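Local structure of alpha-fucosidase GH29 (Fusarium graminearum, 4PSR) at residues S13-N18 against R279-V284; V459-W464 against T474-P479; E538-R543 against V572-V577. The protein hydrolyses alpha-L-fucosides as a family GH29 glycoside hydrolase, probably releasing alpha-1,6-linked fucose from the core of glycoprotein N-glycans. One frame throughout, in Å; residues are numbered along the deposited sequence. Where two conformers were deposited one is given.

Contact 1: residues S13-N18 against R279-V284; sequences STDKHN and RNTSAV. With NA (sodium ion), chain J; NAG (2-acetamido-2-deoxy-beta-D-glucopyranose), chain C.
Asp-15 and Thr-281 meet twice, through their side chains and through a shared sodium ion. Along the Asp-15 side chain, CB lies 3.9 Å from Thr-281 OG1, CG closes on the same hydroxyl, and OD1 accepts its proton at 2.6 Å from OG1. With chi1 at -79°, CG stands opposite the carbonyl carbon and beside the backbone N, and OD1 extends toward Thr-281. The hydroxyl approaches OD1 from above the carboxylate, 53° out of its plane. OD1 also has the CB of Arg-279 at its margin, while the guanidinium of Arg-279 forms a cation-pi contact with Trp-11.

Sodium is held by three backbone oxygens, with Thr-281 O at 2.3 Å joined by Asp-15 O and His-17 O; three waters make it six-coordinate. The cation explains why His-17 O and Thr-281 O can sit 3.3 Å apart. A type I turn, Thr-14 to His-17, brings the two oxygens of 13-18 to the ion. His-17 ND1 then donates to Ser-282 O at 3.2 Å, in the ring plane and on a carbonyl lone pair, which fixes the ring's rotation. Asn-280 carries an N-linked GlcNAc through ND2.

The site ties helix 11-14 and the turn that follows it to the loop between barrel strands 268-272 and 284-287. Phe-257 of helix 246-263 stacks on the His-17 ring, and Leu-253 of that helix touches Thr-14.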
ATOM      1  N   SER A  13      20.449  -8.616 -13.076  1.00 16.89           N
ATOM      2  CA  SER A  13      19.797  -9.925 -12.975  1.00 14.80           C
ATOM      3  C   SER A  13      18.427  -9.829 -12.263  1.00 14.13           C
ATOM      4  O   SER A  13      17.421 -10.324 -12.763  1.00 15.79           O
ATOM      5  CB  SER A  13      20.685 -10.895 -12.190  1.00 16.03           C
ATOM      6  OG  SER A  13      20.068 -12.170 -12.090  1.00 17.80           O
ATOM      7  N   THR A  14      18.428  -9.160 -11.113  1.00 14.53           N
ATOM      8  CA  THR A  14      17.208  -9.057 -10.306  1.00 13.05           C
ATOM      9  C   THR A  14      16.156  -8.165 -10.971  1.00 16.57           C
ATOM     10  O   THR A  14      14.972  -8.352 -10.716  1.00 14.56           O
ATOM     11  CB  THR A  14      17.504  -8.613  -8.866  1.00 14.60           C
ATOM     12  OG1 THR A  14      18.182  -7.359  -8.849  1.00 14.71           O
ATOM     13  CG2 THR A  14      18.350  -9.650  -8.106  1.00 15.19           C
ATOM     14  N   ASP A  15      16.564  -7.246 -11.857  1.00 14.91           N
ATOM     15  CA  ASP A  15      15.627  -6.383 -12.587  1.00 15.21           C
ATOM     16  C   ASP A  15      14.624  -7.224 -13.363  1.00 15.81           C
ATOM     17  O   ASP A  15      13.486  -6.788 -13.619  1.00 16.05           O
ATOM     18  CB  ASP A  15      16.352  -5.480 -13.616  1.00 16.58           C
ATOM     19  CG  ASP A  15      17.022  -4.242 -13.005  1.00 19.86           C
ATOM     20  OD1 ASP A  15      16.769  -3.833 -11.845  1.00 17.63           O
ATOM     21  OD2 ASP A  15      17.841  -3.628 -13.731  1.00 20.75           O
ATOM     22  N   LYS A  16      15.022  -8.418 -13.785  1.00 15.64           N
ATOM     23  CA  LYS A  16      14.145  -9.233 -14.611  1.00 15.96           C
ATOM     24  C   LYS A  16      12.943  -9.837 -13.855  1.00 17.18           C
ATOM     25  O   LYS A  16      12.007 -10.348 -14.462  1.00 17.31           O
ATOM     26  CB  LYS A  16      14.943 -10.329 -15.318  1.00 20.04           C
ATOM     27  CG  LYS A  16      16.013  -9.747 -16.251  1.00 30.41           C
ATOM     28  CD  LYS A  16      16.637 -10.801 -17.164  1.00 54.69           C
ATOM     29  CE  LYS A  16      15.707 -11.190 -18.311  1.00 68.00           C
ATOM     30  NZ  LYS A  16      15.389 -10.048 -19.220  1.00 56.02           N
ATOM     31  N   HIS A  17      12.988  -9.804 -12.527  1.00 15.28           N
ATOM     32  CA  HIS A  17      11.852 -10.253 -11.735  1.00 13.21           C
ATOM     33  C   HIS A  17      10.648  -9.361 -11.996  1.00 12.38           C
ATOM     34  O   HIS A  17      10.782  -8.144 -12.055  1.00 13.70           O
ATOM     35  CB  HIS A  17      12.214 -10.229 -10.261  1.00 12.87           C
ATOM     36  CG  HIS A  17      11.085 -10.640  -9.363  1.00 11.08           C
ATOM     37  ND1 HIS A  17      10.359  -9.738  -8.606  1.00 14.59           N
ATOM     38  CD2 HIS A  17      10.570 -11.861  -9.114  1.00 12.45           C
ATOM     39  CE1 HIS A  17       9.425 -10.404  -7.940  1.00 11.86           C
ATOM     40  NE2 HIS A  17       9.530 -11.688  -8.233  1.00 16.81           N
ATOM     41  N   ASN A  18       9.483  -9.978 -12.146  1.00 12.57           N
ATOM     42  CA  ASN A  18       8.238  -9.243 -12.411  1.00 13.88           C
ATOM     43  C   ASN A  18       7.753  -8.639 -11.093  1.00 12.75           C
ATOM     44  O   ASN A  18       7.358  -9.368 -10.179  1.00 13.84           O
ATOM     45  CB  ASN A  18       7.184 -10.169 -13.031  1.00 14.21           C
ATOM     46  CG  ASN A  18       5.959  -9.429 -13.502  1.00 15.27           C
ATOM     47  OD1 ASN A  18       6.034  -8.297 -13.963  1.00 15.53           O
ATOM     48  ND2 ASN A  18       4.818 -10.102 -13.427  1.00 16.09           N
ATOM     49  N   ARG A 279      15.085  -1.270  -6.510  0.50 13.31           N
ATOM     50  CA  ARG A 279      14.706  -0.645  -7.778  0.50 14.82           C
ATOM     51  C   ARG A 279      13.229  -0.947  -8.075  0.50 12.28           C
ATOM     52  O   ARG A 279      12.693  -1.983  -7.662  0.50 11.48           O
ATOM     53  CB  ARG A 279      15.599  -1.167  -8.920  0.50 16.28           C
ATOM     54  CG  ARG A 279      17.110  -1.046  -8.673  0.50 15.61           C
ATOM     55  CD  ARG A 279      17.636   0.334  -9.009  0.50 25.21           C
ATOM     56  NE  ARG A 279      19.060   0.485  -8.701  0.50 24.40           N
ATOM     57  CZ  ARG A 279      20.055   0.259  -9.556  0.50 23.48           C
ATOM     58  NH1 ARG A 279      21.305   0.448  -9.167  0.50 25.63           N
ATOM     59  NH2 ARG A 279      19.819  -0.156 -10.792  0.50 25.37           N
ATOM     60  N   ASN A 280      12.572  -0.048  -8.804  1.00 13.32           N
ATOM     61  CA  ASN A 280      11.172  -0.208  -9.182  1.00 11.47           C
ATOM     62  C   ASN A 280      11.021  -1.087 -10.413  1.00 12.15           C
ATOM     63  O   ASN A 280       9.894  -1.304 -10.874  1.00 12.95           O
ATOM     64  CB  ASN A 280      10.525   1.170  -9.350  1.00 12.02           C
ATOM     65  CG  ASN A 280      11.183   2.005 -10.411  1.00 11.87           C
ATOM     66  OD1 ASN A 280      11.594   1.512 -11.426  1.00 13.68           O
ATOM     67  ND2 ASN A 280      11.264   3.297 -10.163  1.00 14.36           N
ATOM     68  N   THR A 281      12.126  -1.628 -10.930  1.00 12.26           N
ATOM     69  CA  THR A 281      12.082  -2.696 -11.918  1.00 11.34           C
ATOM     70  C   THR A 281      11.621  -4.036 -11.340  1.00 15.19           C
ATOM     71  O   THR A 281      10.958  -4.813 -12.036  1.00 15.61           O
ATOM     72  CB  THR A 281      13.482  -2.916 -12.469  1.00 15.23           C
ATOM     73  OG1 THR A 281      14.347  -3.030 -11.349  1.00 16.08           O
ATOM     74  CG2 THR A 281      13.907  -1.739 -13.311  1.00 17.89           C
ATOM     75  N   SER A 282      11.939  -4.289 -10.061  1.00 12.93           N
ATOM     76  CA  SER A 282      11.718  -5.615  -9.502  1.00 11.92           C
ATOM     77  C   SER A 282      11.008  -5.610  -8.153  1.00 12.67           C
ATOM     78  O   SER A 282      10.551  -6.666  -7.703  1.00 13.45           O
ATOM     79  CB  SER A 282      13.050  -6.383  -9.414  1.00 14.67           C
ATOM     80  OG  SER A 282      13.932  -5.732  -8.579  1.00 14.06           O
ATOM     81  N   ALA A 283      10.934  -4.453  -7.515  1.00 10.54           N
ATOM     82  CA  ALA A 283      10.267  -4.280  -6.218  1.00 11.27           C
ATOM     83  C   ALA A 283       9.173  -3.242  -6.373  1.00 12.99           C
ATOM     84  O   ALA A 283       9.250  -2.373  -7.248  1.00 11.29           O
ATOM     85  CB  ALA A 283      11.268  -3.850  -5.153  1.00 11.23           C
ATOM     86  N   VAL A 284       8.138  -3.335  -5.547  1.00 11.22           N
ATOM     87  CA  VAL A 284       6.988  -2.448  -5.604  1.00 10.94           C
ATOM     88  C   VAL A 284       7.168  -1.279  -4.652  1.00 10.12           C
ATOM     89  O   VAL A 284       7.456  -1.474  -3.467  1.00 11.67           O
ATOM     90  CB  VAL A 284       5.686  -3.236  -5.275  1.00 10.75           C
ATOM     91  CG1 VAL A 284       4.482  -2.305  -5.266  1.00 12.84           C
ATOM     92  CG2 VAL A 284       5.500  -4.342  -6.286  1.00 11.79           C
TER
HETATM   93 NA    NA J 619      11.096  -6.408 -13.679  1.00 15.10          NA
HETATM   94  C1  NAG C   1      11.874   4.280 -11.102  1.00 14.91           C
HETATM   95  C2  NAG C   1      11.197   5.626 -11.112  1.00 12.61           C
HETATM   96  C3  NAG C   1      11.887   6.526 -12.132  1.00 13.69           C
HETATM   97  C4  NAG C   1      13.390   6.585 -11.864  1.00 16.16           C
HETATM   98  C5  NAG C   1      13.963   5.175 -11.734  1.00 15.35           C
HETATM   99  C6  NAG C   1      15.420   5.150 -11.329  1.00 17.36           C
HETATM  100  C7  NAG C   1       8.830   6.043 -10.615  1.00 15.82           C
HETATM  101  C8  NAG C   1       7.420   5.794 -11.032  1.00 15.25           C
HETATM  102  N2  NAG C   1       9.773   5.503 -11.392  1.00 13.76           N
HETATM  103  O3  NAG C   1      11.319   7.826 -12.046  1.00 15.17           O
HETATM  104  O4  NAG C   1      14.075   7.198 -12.956  1.00 15.20           O
HETATM  105  O5  NAG C   1      13.237   4.441 -10.735  1.00 14.87           O
HETATM  106  O6  NAG C   1      15.584   5.665 -10.018  1.00 27.11           O
HETATM  107  O7  NAG C   1       9.101   6.697  -9.613  1.00 15.56           O
HETATM  108  O   HOH W   1      10.565  -8.006 -15.373  1.00 20.19           O
HETATM  109  O   HOH W   2       8.709  -5.736 -13.451  1.00 13.82           O
HETATM  110  O   HOH W   3      11.605  -4.729 -15.387  1.00 23.28           O

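Contact 2: residues V459-W464 against T474-P479; sequences VKVSEW and TLPSQP
Two valines pack on the ring of Pro-476, and this is the apolar share of the contact. Val-459 CG1 reaches Pro-476 CB at 3.9 Å and lies equally near CG of that ring. Val-461 approaches another part of the same ring, its CG2 lying 3.8 Å from Pro-476 CD. Its other methyl, CG1, turns to the backbone instead: chi1 of 175° sets it opposite the residue's own N, and it comes to 3.3 Å from Thr-474 O.

Direct polar contact is confined to one backbone hydrogen bond, Thr-474 N to Glu-463 O, 3.0 Å long with an N-H...O angle of 161°. Beside it, the CB atoms of Glu-463 and Thr-474 lie 3.9 Å apart, and their side chains pass each other at an angle.

Water supplies the other polar link. One molecule accepts from Glu-463 N and donates to Thr-474 O at 2.7 Å. The two residues are therefore joined by a direct bond on one side of the pair and by a water bridge on the other, where their backbones part.

In the C-terminal beta domain, 459-464 leaves strand 458-460, at the edge of a six-stranded antiparallel sheet, and 474-479 leads from strand 471-474 toward strand 485-491. Val-461 faces inward onto Val-448 of strand 445-451, Leu-487 of strand 485-491 and Ile-473 of strand 471-474.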
ATOM      1  N   VAL A 459     -29.602  -3.045 -11.120  1.00 19.66           N
ATOM      2  CA  VAL A 459     -30.830  -2.289 -11.320  1.00 22.91           C
ATOM      3  C   VAL A 459     -30.550  -1.335 -12.470  1.00 23.73           C
ATOM      4  O   VAL A 459     -29.675  -0.497 -12.377  1.00 19.22           O
ATOM      5  CB  VAL A 459     -31.245  -1.551 -10.041  1.00 22.46           C
ATOM      6  CG1 VAL A 459     -32.535  -0.767 -10.260  1.00 24.54           C
ATOM      7  CG2 VAL A 459     -31.421  -2.539  -8.887  1.00 35.89           C
ATOM      8  N   LYS A 460     -31.255  -1.504 -13.589  1.00 25.40           N
ATOM      9  CA  LYS A 460     -31.047  -0.668 -14.754  1.00 17.80           C
ATOM     10  C   LYS A 460     -31.299   0.812 -14.466  1.00 22.73           C
ATOM     11  O   LYS A 460     -32.210   1.173 -13.730  1.00 22.74           O
ATOM     12  CB  LYS A 460     -31.925  -1.133 -15.937  1.00 34.68           C
ATOM     13  CG  LYS A 460     -31.843  -0.216 -17.157  1.00 35.32           C
ATOM     14  CD  LYS A 460     -32.536  -0.800 -18.374  1.00 48.37           C
ATOM     15  CE  LYS A 460     -32.689   0.248 -19.480  1.00 36.84           C
ATOM     16  NZ  LYS A 460     -33.264  -0.297 -20.748  1.00 56.47           N
ATOM     17  N   VAL A 461     -30.417   1.635 -15.024  1.00 20.35           N
ATOM     18  CA  VAL A 461     -30.549   3.079 -15.099  1.00 30.35           C
ATOM     19  C   VAL A 461     -31.122   3.406 -16.481  1.00 36.96           C
ATOM     20  O   VAL A 461     -30.525   3.073 -17.509  1.00 32.26           O
ATOM     21  CB  VAL A 461     -29.164   3.763 -14.974  1.00 26.63           C
ATOM     22  CG1 VAL A 461     -29.280   5.249 -15.177  1.00 39.97           C
ATOM     23  CG2 VAL A 461     -28.518   3.465 -13.621  1.00 23.62           C
ATOM     24  N   SER A 462     -32.278   4.059 -16.511  1.00 27.41           N
ATOM     25  CA  SER A 462     -32.965   4.304 -17.777  1.00 31.05           C
ATOM     26  C   SER A 462     -32.639   5.653 -18.402  1.00 48.75           C
ATOM     27  O   SER A 462     -32.513   5.749 -19.623  1.00 43.70           O
ATOM     28  CB  SER A 462     -34.480   4.202 -17.577  1.00 44.01           C
ATOM     29  OG  SER A 462     -34.857   2.897 -17.170  1.00 48.82           O
ATOM     30  N   GLU A 463     -32.515   6.690 -17.575  1.00 29.51           N
ATOM     31  CA  GLU A 463     -32.370   8.046 -18.085  1.00 29.57           C
ATOM     32  C   GLU A 463     -30.941   8.553 -17.938  1.00 22.85           C
ATOM     33  O   GLU A 463     -30.387   8.545 -16.838  1.00 27.23           O
ATOM     34  CB  GLU A 463     -33.305   9.007 -17.350  1.00 25.54           C
ATOM     35  CG  GLU A 463     -34.692   8.470 -17.046  1.00 54.97           C
ATOM     36  CD  GLU A 463     -35.505   9.436 -16.196  1.00 64.91           C
ATOM     37  OE1 GLU A 463     -35.219  10.653 -16.244  1.00 65.11           O
ATOM     38  OE2 GLU A 463     -36.417   8.980 -15.474  1.00 68.83           O
ATOM     39  N   TRP A 464     -30.354   8.961 -19.058  0.62 25.02           N
ATOM     40  CA  TRP A 464     -29.075   9.673 -19.080  0.62 30.83           C
ATOM     41  C   TRP A 464     -28.939  10.524 -20.348  0.62 29.67           C
ATOM     42  O   TRP A 464     -29.436  10.145 -21.412  0.62 34.26           O
ATOM     43  CB  TRP A 464     -27.879   8.713 -18.929  0.62 27.64           C
ATOM     44  CG  TRP A 464     -27.768   7.613 -19.965  0.62 27.84           C
ATOM     45  CD1 TRP A 464     -28.184   6.318 -19.832  0.62 20.53           C
ATOM     46  CD2 TRP A 464     -27.174   7.708 -21.271  0.62 27.31           C
ATOM     47  NE1 TRP A 464     -27.900   5.607 -20.974  0.62 25.05           N
ATOM     48  CE2 TRP A 464     -27.275   6.436 -21.870  0.62 23.30           C
ATOM     49  CE3 TRP A 464     -26.566   8.744 -21.992  0.62 18.72           C
ATOM     50  CZ2 TRP A 464     -26.802   6.174 -23.154  0.62 24.54           C
ATOM     51  CZ3 TRP A 464     -26.093   8.480 -23.266  0.62 30.20           C
ATOM     52  CH2 TRP A 464     -26.214   7.202 -23.832  0.62 21.78           C
ATOM     53  N   THR A 474     -29.335   9.796 -14.321  1.00 21.34           N
ATOM     54  CA  THR A 474     -30.405   9.820 -13.322  1.00 18.72           C
ATOM     55  C   THR A 474     -30.529   8.471 -12.640  1.00 22.11           C
ATOM     56  O   THR A 474     -30.754   7.449 -13.283  1.00 20.74           O
ATOM     57  CB  THR A 474     -31.737  10.174 -13.982  1.00 23.51           C
ATOM     58  OG1 THR A 474     -31.637  11.495 -14.520  1.00 24.92           O
ATOM     59  CG2 THR A 474     -32.875  10.134 -12.973  1.00 24.67           C
ATOM     60  N   LEU A 475     -30.379   8.455 -11.323  1.00 21.86           N
ATOM     61  CA  LEU A 475     -30.336   7.193 -10.601  1.00 24.85           C
ATOM     62  C   LEU A 475     -31.723   6.581 -10.420  1.00 23.87           C
ATOM     63  O   LEU A 475     -32.706   7.315 -10.299  1.00 30.08           O
ATOM     64  CB  LEU A 475     -29.687   7.398  -9.231  1.00 20.95           C
ATOM     65  CG  LEU A 475     -28.208   7.813  -9.267  1.00 21.31           C
ATOM     66  CD1 LEU A 475     -27.757   8.180  -7.864  1.00 20.16           C
ATOM     67  CD2 LEU A 475     -27.353   6.686  -9.824  1.00 22.37           C
ATOM     68  N   PRO A 476     -31.790   5.237 -10.368  1.00 21.51           N
ATOM     69  CA  PRO A 476     -33.023   4.547  -9.965  1.00 22.42           C
ATOM     70  C   PRO A 476     -33.201   4.658  -8.461  1.00 26.18           C
ATOM     71  O   PRO A 476     -32.467   5.400  -7.782  1.00 23.38           O
ATOM     72  CB  PRO A 476     -32.771   3.094 -10.396  1.00 25.61           C
ATOM     73  CG  PRO A 476     -31.262   2.930 -10.276  1.00 24.99           C
ATOM     74  CD  PRO A 476     -30.708   4.285 -10.684  1.00 25.01           C
ATOM     75  N   SER A 477     -34.177   3.931  -7.937  1.00 29.32           N
ATOM     76  CA  SER A 477     -34.447   3.928  -6.510  1.00 25.92           C
ATOM     77  C   SER A 477     -33.224   3.454  -5.720  1.00 21.06           C
ATOM     78  O   SER A 477     -32.572   2.464  -6.070  1.00 23.39           O
ATOM     79  CB  SER A 477     -35.669   3.050  -6.213  1.00 43.32           C
ATOM     80  OG  SER A 477     -35.817   2.816  -4.821  1.00 59.00           O
ATOM     81  N   GLN A 478     -32.934   4.176  -4.652  1.00 19.78           N
ATOM     82  CA  GLN A 478     -31.751   3.895  -3.843  1.00 22.02           C
ATOM     83  C   GLN A 478     -31.825   2.457  -3.324  1.00 24.28           C
ATOM     84  O   GLN A 478     -32.870   2.033  -2.807  1.00 22.33           O
ATOM     85  CB  GLN A 478     -31.643   4.894  -2.679  1.00 18.95           C
ATOM     86  CG  GLN A 478     -30.396   4.728  -1.804  1.00 17.93           C
ATOM     87  CD  GLN A 478     -30.289   5.747  -0.702  1.00 21.64           C
ATOM     88  OE1 GLN A 478     -31.155   6.606  -0.545  1.00 26.65           O
ATOM     89  NE2 GLN A 478     -29.228   5.654   0.081  1.00 21.58           N
ATOM     90  N   PRO A 479     -30.743   1.683  -3.487  1.00 19.79           N
ATOM     91  CA  PRO A 479     -30.668   0.342  -2.920  1.00 17.65           C
ATOM     92  C   PRO A 479     -30.396   0.419  -1.428  1.00 17.89           C
ATOM     93  O   PRO A 479     -30.384   1.511  -0.854  1.00 18.23           O
ATOM     94  CB  PRO A 479     -29.493  -0.279  -3.676  1.00 17.54           C
ATOM     95  CG  PRO A 479     -28.580   0.864  -3.886  1.00 18.81           C
ATOM     96  CD  PRO A 479     -29.473   2.061  -4.140  1.00 20.87           C
TER
HETATM   97  O   HOH W   4     -32.692   6.160 -14.624  1.00 36.75           O

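Contact 3: residues E538-R543 against V572-V577; sequences EIRSIR and VEDGSV
Arg-540 bonds to Val-572 from a classic beta bulge, in which Arg-540 and Ser-541 both face Phe-507 of strand 504-507. Two hydrogen bonds run in opposite senses between Arg-540 and Val-572. Val-572 N donates to Arg-540 O at 2.8 Å. In return, the arginine side chain folds back so that NE donates to Val-572 O at 2.6 Å, nearly straight (170°) and in the guanidinium plane. NH1 adds a weak bond to the same oxygen, which also receives a CA-H...O contact from Arg-540 CA. One carbonyl oxygen thus takes both backbone and side-chain approaches from a single residue.

Bends at chi2 (-68°) and chi3 (-19°) curl the arginine chain into this position, with CD resting 3.7 Å from Asp-574 CB. NH1 also has a long, weak ion pair with Glu-571.

Next to these polar bonds, Val-572 sends its two methyls to different neighbours. CG2 meets Ile-542 CG2 at 4.0 Å, and CG1 meets Ile-539 O and, more loosely, Ile-539 CG2. Ile-539 CD1 continues the apolar layer to Val-577 CG1. Val-506 of strand 504-507 touches both isoleucines, and Leu-552 of strand 548-553 touches Val-577, so the layer joins the two four-stranded antiparallel sheets.

Farther out, a type II turn from Glu-573 to Ser-576 carries the chain from Val-572 to Val-577, with Gly-575 at positive phi. Glu-573 O closes it by accepting from Ser-576 N at 3.1 Å and from Ser-576 OG at 2.6 Å, the hydroxyl lying on a lone pair in the carbonyl plane.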
ATOM      1  N   GLU A 538       4.382   2.936 -30.598  1.00 20.70           N
ATOM      2  CA  GLU A 538       3.151   2.706 -31.365  1.00 21.42           C
ATOM      3  C   GLU A 538       2.239   3.929 -31.452  1.00 19.81           C
ATOM      4  O   GLU A 538       1.177   3.874 -32.075  1.00 21.63           O
ATOM      5  CB  GLU A 538       2.360   1.534 -30.781  1.00 24.45           C
ATOM      6  CG  GLU A 538       3.085   0.202 -30.934  1.00 25.79           C
ATOM      7  CD  GLU A 538       2.284  -0.981 -30.436  1.00 35.18           C
ATOM      8  OE1 GLU A 538       1.040  -0.902 -30.408  1.00 46.85           O
ATOM      9  OE2 GLU A 538       2.910  -2.000 -30.081  1.00 55.92           O
ATOM     10  N   ILE A 539       2.642   5.033 -30.833  1.00 19.87           N
ATOM     11  CA  ILE A 539       1.873   6.263 -30.921  1.00 19.14           C
ATOM     12  C   ILE A 539       1.983   6.851 -32.330  1.00 17.28           C
ATOM     13  O   ILE A 539       3.093   7.044 -32.830  1.00 18.92           O
ATOM     14  CB  ILE A 539       2.355   7.301 -29.879  1.00 15.74           C
ATOM     15  CG1 ILE A 539       2.145   6.746 -28.455  1.00 15.74           C
ATOM     16  CG2 ILE A 539       1.611   8.613 -30.074  1.00 17.65           C
ATOM     17  CD1 ILE A 539       2.817   7.604 -27.401  1.00 16.71           C
ATOM     18  N   ARG A 540       0.838   7.152 -32.933  1.00 18.01           N
ATOM     19  CA  ARG A 540       0.805   7.734 -34.279  1.00 21.23           C
ATOM     20  C   ARG A 540       0.056   9.060 -34.356  1.00 22.04           C
ATOM     21  O   ARG A 540       0.059   9.727 -35.391  1.00 19.52           O
ATOM     22  CB  ARG A 540       0.206   6.735 -35.282  1.00 22.51           C
ATOM     23  CG  ARG A 540       1.082   5.496 -35.562  1.00 26.76           C
ATOM     24  CD  ARG A 540       2.365   5.830 -36.304  1.00 43.26           C
ATOM     25  NE  ARG A 540       2.274   7.129 -36.963  1.00 56.82           N
ATOM     26  CZ  ARG A 540       1.748   7.336 -38.166  1.00 60.58           C
ATOM     27  NH1 ARG A 540       1.705   8.569 -38.653  1.00 50.95           N
ATOM     28  NH2 ARG A 540       1.265   6.323 -38.881  1.00 57.60           N
ATOM     29  N   SER A 541      -0.599   9.462 -33.272  1.00 17.83           N
ATOM     30  CA  SER A 541      -1.209  10.777 -33.208  1.00 16.87           C
ATOM     31  C   SER A 541      -1.424  11.178 -31.741  1.00 17.10           C
ATOM     32  O   SER A 541      -1.415  10.332 -30.839  1.00 17.59           O
ATOM     33  CB  SER A 541      -2.519  10.865 -34.020  1.00 21.39           C
ATOM     34  OG  SER A 541      -3.532   9.988 -33.542  1.00 21.61           O
ATOM     35  N   ILE A 542      -1.599  12.476 -31.540  1.00 19.40           N
ATOM     36  CA  ILE A 542      -1.868  13.029 -30.223  1.00 16.98           C
ATOM     37  C   ILE A 542      -2.827  14.194 -30.363  1.00 18.48           C
ATOM     38  O   ILE A 542      -2.691  15.017 -31.290  1.00 21.84           O
ATOM     39  CB  ILE A 542      -0.570  13.485 -29.550  1.00 19.53           C
ATOM     40  CG1 ILE A 542      -0.848  14.069 -28.153  1.00 19.17           C
ATOM     41  CG2 ILE A 542       0.166  14.503 -30.404  1.00 21.73           C
ATOM     42  CD1 ILE A 542       0.410  14.233 -27.325  1.00 21.02           C
ATOM     43  N   ARG A 543      -3.803  14.262 -29.466  1.00 17.39           N
ATOM     44  CA  ARG A 543      -4.672  15.416 -29.338  1.00 17.01           C
ATOM     45  C   ARG A 543      -4.316  16.170 -28.055  1.00 19.24           C
ATOM     46  O   ARG A 543      -4.412  15.614 -26.947  1.00 17.10           O
ATOM     47  CB  ARG A 543      -6.135  15.021 -29.302  1.00 16.83           C
ATOM     48  CG  ARG A 543      -7.063  16.207 -29.473  1.00 23.34           C
ATOM     49  CD  ARG A 543      -8.416  15.764 -30.007  1.00 33.12           C
ATOM     50  NE  ARG A 543      -8.912  14.582 -29.307  1.00 32.78           N
ATOM     51  CZ  ARG A 543      -9.712  13.668 -29.840  1.00 38.29           C
ATOM     52  NH1 ARG A 543     -10.112  12.644 -29.098  1.00 34.89           N
ATOM     53  NH2 ARG A 543     -10.115  13.772 -31.103  1.00 35.42           N
ATOM     54  N   VAL A 572       2.075  11.727 -35.504  1.00 23.32           N
ATOM     55  CA  VAL A 572       3.340  11.386 -34.866  1.00 19.57           C
ATOM     56  C   VAL A 572       3.949  10.236 -35.648  1.00 25.75           C
ATOM     57  O   VAL A 572       3.264   9.261 -35.950  1.00 24.36           O
ATOM     58  CB  VAL A 572       3.095  10.935 -33.382  1.00 20.08           C
ATOM     59  CG1 VAL A 572       4.383  10.501 -32.736  1.00 20.97           C
ATOM     60  CG2 VAL A 572       2.439  12.045 -32.585  1.00 25.86           C
ATOM     61  N   GLU A 573       5.231  10.336 -35.985  1.00 28.96           N
ATOM     62  CA  GLU A 573       5.908   9.257 -36.698  1.00 26.50           C
ATOM     63  C   GLU A 573       6.089   8.019 -35.830  1.00 34.98           C
ATOM     64  O   GLU A 573       6.508   8.129 -34.678  1.00 28.23           O
ATOM     65  CB  GLU A 573       7.276   9.739 -37.187  1.00 39.06           C
ATOM     66  CG  GLU A 573       8.227   8.623 -37.615  1.00 49.23           C
ATOM     67  CD  GLU A 573       9.536   9.151 -38.177  1.00 68.93           C
ATOM     68  OE1 GLU A 573       9.549  10.290 -38.692  1.00 71.69           O
ATOM     69  OE2 GLU A 573      10.553   8.431 -38.096  1.00 75.74           O
ATOM     70  N   ASP A 574       5.786   6.846 -36.394  1.00 29.50           N
ATOM     71  CA  ASP A 574       6.002   5.570 -35.714  1.00 39.73           C
ATOM     72  C   ASP A 574       7.426   5.469 -35.182  1.00 46.17           C
ATOM     73  O   ASP A 574       8.378   5.813 -35.882  1.00 39.96           O
ATOM     74  CB  ASP A 574       5.737   4.412 -36.682  1.00 40.85           C
ATOM     75  CG  ASP A 574       5.842   3.050 -36.013  1.00 66.03           C
ATOM     76  OD1 ASP A 574       4.821   2.570 -35.470  1.00 65.25           O
ATOM     77  OD2 ASP A 574       6.940   2.456 -36.035  1.00 60.83           O
ATOM     78  N   GLY A 575       7.568   5.007 -33.942  1.00 24.55           N
ATOM     79  CA  GLY A 575       8.879   4.825 -33.342  1.00 25.70           C
ATOM     80  C   GLY A 575       9.623   6.088 -32.923  1.00 32.43           C
ATOM     81  O   GLY A 575      10.791   6.010 -32.544  1.00 39.23           O
ATOM     82  N   SER A 576       8.967   7.245 -32.975  1.00 27.71           N
ATOM     83  CA  SER A 576       9.636   8.519 -32.681  1.00 26.07           C
ATOM     84  C   SER A 576       9.501   8.991 -31.227  1.00 30.78           C
ATOM     85  O   SER A 576      10.242   9.876 -30.804  1.00 29.18           O
ATOM     86  CB  SER A 576       9.101   9.620 -33.583  1.00 22.45           C
ATOM     87  OG  SER A 576       7.740   9.895 -33.311  1.00 28.11           O
ATOM     88  N   VAL A 577       8.545   8.445 -30.483  1.00 28.79           N
ATOM     89  CA  VAL A 577       8.309   8.905 -29.107  1.00 26.52           C
ATOM     90  C   VAL A 577       8.715   7.856 -28.096  1.00 23.70           C
ATOM     91  O   VAL A 577       8.381   6.695 -28.251  1.00 20.36           O
ATOM     92  CB  VAL A 577       6.828   9.201 -28.849  1.00 32.92           C
ATOM     93  CG1 VAL A 577       6.646   9.739 -27.420  1.00 19.85           C
ATOM     94  CG2 VAL A 577       6.306  10.194 -29.845  1.00 27.44           C
TER
HETATM   95  O   HOH W   5       6.061   6.852 -31.622  1.00 25.60           O

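The three contacts follow one another along the chain, each closing before the next opens. Contact 1 belongs to the eight-stranded TIM barrel, at the loop between strands 268-272 and 284-287. Contact 2 lies at an edge of the six-stranded sheet in the C-terminal domain, its centre about 45 Å from that of contact 1. Contact 3 joins two later four-stranded sheets, its centre about 28 Å from that of contact 1 and about 41 Å from that of contact 2. None touches another; nearest atoms are about 18 Å apart for contacts 1 and 3 as for 2 and 3. Each is therefore a local tie within its own part of the enzyme: metal-centred, proline-based, or built on a bulge.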